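Local coordinates for invasion protein INVA (Salmonella enterica, PDB 2X49) that belongs to the inner-membrane export apparatus of a type III secretion system and takes part in invasion of intestinal epithelial cells, this chain being the protein's C-terminal domain, at residues Leu10-Pro15 against Asn57-Leu62. Sequence-based numbering, arbitrary orientation.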
loop_
_atom_site.group_PDB
_atom_site.type_symbol
_atom_site.label_atom_id
_atom_site.label_comp_id
_atom_site.label_asym_id
_atom_site.label_seq_id
_atom_site.Cartn_x
_atom_site.Cartn_y
_atom_site.Cartn_z
ATOM N N LEU A 10 -17.910 4.509 4.369
ATOM C CA LEU A 10 -16.733 5.342 4.576
ATOM C C LEU A 10 -17.196 6.781 4.560
ATOM O O LEU A 10 -18.129 7.112 3.851
ATOM C CB LEU A 10 -15.734 5.130 3.431
ATOM C CG LEU A 10 -15.146 3.736 3.298
ATOM C CD1 LEU A 10 -14.463 3.626 1.953
ATOM C CD2 LEU A 10 -14.225 3.432 4.432
ATOM N N ILE A 11 -16.553 7.637 5.341
ATOM C CA ILE A 11 -16.915 9.060 5.377
ATOM C C ILE A 11 -15.654 9.861 5.112
ATOM O O ILE A 11 -14.612 9.580 5.672
ATOM C CB ILE A 11 -17.534 9.512 6.713
ATOM C CG1 ILE A 11 -18.818 8.762 6.982
ATOM C CG2 ILE A 11 -17.787 11.063 6.712
ATOM C CD1 ILE A 11 -19.368 8.913 8.405
ATOM N N LEU A 12 -15.755 10.796 4.181
ATOM C CA LEU A 12 -14.684 11.792 3.960
ATOM C C LEU A 12 -15.177 13.140 4.445
ATOM O O LEU A 12 -16.173 13.643 3.978
ATOM C CB LEU A 12 -14.321 11.902 2.495
ATOM C CG LEU A 12 -13.873 10.642 1.793
ATOM C CD1 LEU A 12 -13.623 10.817 0.286
ATOM C CD2 LEU A 12 -12.622 10.149 2.431
ATOM N N LEU A 13 -14.499 13.683 5.422
ATOM C CA LEU A 13 -14.790 15.075 5.868
ATOM C C LEU A 13 -13.957 15.966 4.939
ATOM O O LEU A 13 -12.773 15.788 4.782
ATOM C CB LEU A 13 -14.397 15.317 7.316
ATOM C CG LEU A 13 -14.979 14.410 8.414
ATOM C CD1 LEU A 13 -14.514 14.846 9.771
ATOM C CD2 LEU A 13 -16.507 14.334 8.277
ATOM N N VAL A 14 -14.645 16.912 4.314
ATOM C CA VAL A 14 -14.072 17.826 3.316
ATOM C C VAL A 14 -14.386 19.276 3.688
ATOM O O VAL A 14 -15.293 19.550 4.442
ATOM C CB VAL A 14 -14.601 17.493 1.894
ATOM C CG1 VAL A 14 -14.358 15.978 1.585
ATOM C CG2 VAL A 14 -16.079 17.834 1.768
ATOM N N PRO A 15 -13.600 20.200 3.145
ATOM C CA PRO A 15 -13.957 21.596 3.381
ATOM C C PRO A 15 -15.219 21.992 2.644
ATOM O O PRO A 15 -15.414 21.655 1.512
ATOM C CB PRO A 15 -12.749 22.364 2.805
ATOM C CG PRO A 15 -11.652 21.377 2.619
ATOM C CD PRO A 15 -12.360 20.073 2.345
ATOM N N ASN A 57 -7.566 22.875 2.221
ATOM C CA ASN A 57 -6.650 21.884 1.624
ATOM C C ASN A 57 -6.467 20.655 2.512
ATOM O O ASN A 57 -5.413 20.046 2.571
ATOM C CB ASN A 57 -5.295 22.558 1.325
ATOM C CG ASN A 57 -5.435 23.720 0.330
ATOM O OD1 ASN A 57 -5.852 23.389 -0.894
ATOM N ND2 ASN A 57 -5.177 24.875 0.670
ATOM N N SER A 58 -7.511 20.381 3.254
ATOM C CA SER A 58 -7.503 19.212 4.189
ATOM C C SER A 58 -8.679 18.281 3.967
ATOM O O SER A 58 -9.796 18.712 3.692
ATOM C CB SER A 58 -7.523 19.724 5.655
ATOM O OG SER A 58 -6.404 20.536 5.948
ATOM N N ILE A 59 -8.439 16.993 4.178
ATOM C CA ILE A 59 -9.475 15.931 4.079
ATOM C C ILE A 59 -9.267 14.958 5.211
ATOM O O ILE A 59 -8.141 14.676 5.548
ATOM C CB ILE A 59 -9.375 15.131 2.730
ATOM C CG1 ILE A 59 -9.595 16.063 1.507
ATOM C CG2 ILE A 59 -10.363 13.983 2.717
ATOM C CD1 ILE A 59 -11.028 16.305 1.146
ATOM N N VAL A 60 -10.339 14.534 5.856
ATOM C CA VAL A 60 -10.276 13.440 6.840
ATOM C C VAL A 60 -11.060 12.217 6.439
ATOM O O VAL A 60 -12.212 12.239 6.006
ATOM C CB VAL A 60 -10.822 13.903 8.232
ATOM C CG1 VAL A 60 -10.529 12.856 9.387
ATOM C CG2 VAL A 60 -10.241 15.235 8.626
ATOM N N LEU A 61 -10.396 11.089 6.614
ATOM C CA LEU A 61 -11.027 9.795 6.368
ATOM C C LEU A 61 -11.463 9.176 7.677
ATOM O O LEU A 61 -10.659 8.961 8.565
ATOM C CB LEU A 61 -10.038 8.860 5.601
ATOM C CG LEU A 61 -10.495 7.393 5.511
ATOM C CD1 LEU A 61 -11.723 7.269 4.639
ATOM C CD2 LEU A 61 -9.320 6.526 5.025
ATOM N N LEU A 62 -12.747 8.846 7.749
ATOM C CA LEU A 62 -13.332 8.085 8.854
ATOM C C LEU A 62 -13.739 6.701 8.364
ATOM O O LEU A 62 -14.371 6.492 7.329
ATOM C CB LEU A 62 -14.593 8.732 9.440
ATOM C CG LEU A 62 -14.558 10.192 9.768
ATOM C CD1 LEU A 62 -15.901 10.571 10.435
ATOM C CD2 LEU A 62 -13.338 10.506 10.623
#
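With CG swung beside its backbone N (chi1 -57°), Leu12 reaches over to Leu61, whose CG lies beside the carbonyl carbon instead (chi1 169°); the two side chains meet through their methyls, Leu12 CD2 lying 3.7 Å from Leu61 CD1. Val14 and Ile59 run alongside each other on the face that carries Leu12 and Leu61, and their contact is tight, Val14 CG1 coming within 3.4 Å of Ile59 CD1. Leu13 and Val60 occupy the other face and likewise point the same way, CB to CB at 4.0 Å, while Ile11 and Leu62 meet next to them through their CB atoms.

The backbones form an antiparallel pair. Ile11 and Leu62 exchange two nearly straight hydrogen bonds, Leu62 N to Ile11 O (2.9 Å) being the shorter. Leu13 and Val60 form the second hydrogen-bonded pair, with Leu12 and Leu61 the non-hydrogen-bonded pair between. Val60 O takes a further CA-H...O contact from Leu12 CA, at 3.2 Å. Opposite Ser58, where the next backbone N-H would be expected, Pro15 has none, consistent with the buried Ser58 O lacking a hydrogen-bond partner, although Pro15 CD approaches it to 3.2 Å.

Strands 10-14 and 58-63 are the inner strands of a four-stranded mixed sheet, flanked by parallel strand 46-50 next to 10-14 and antiparallel strand 66-72 next to 58-63, while helix 125-139 packs on the face carrying Leu12 and Leu61 through Leu133 and Thr136.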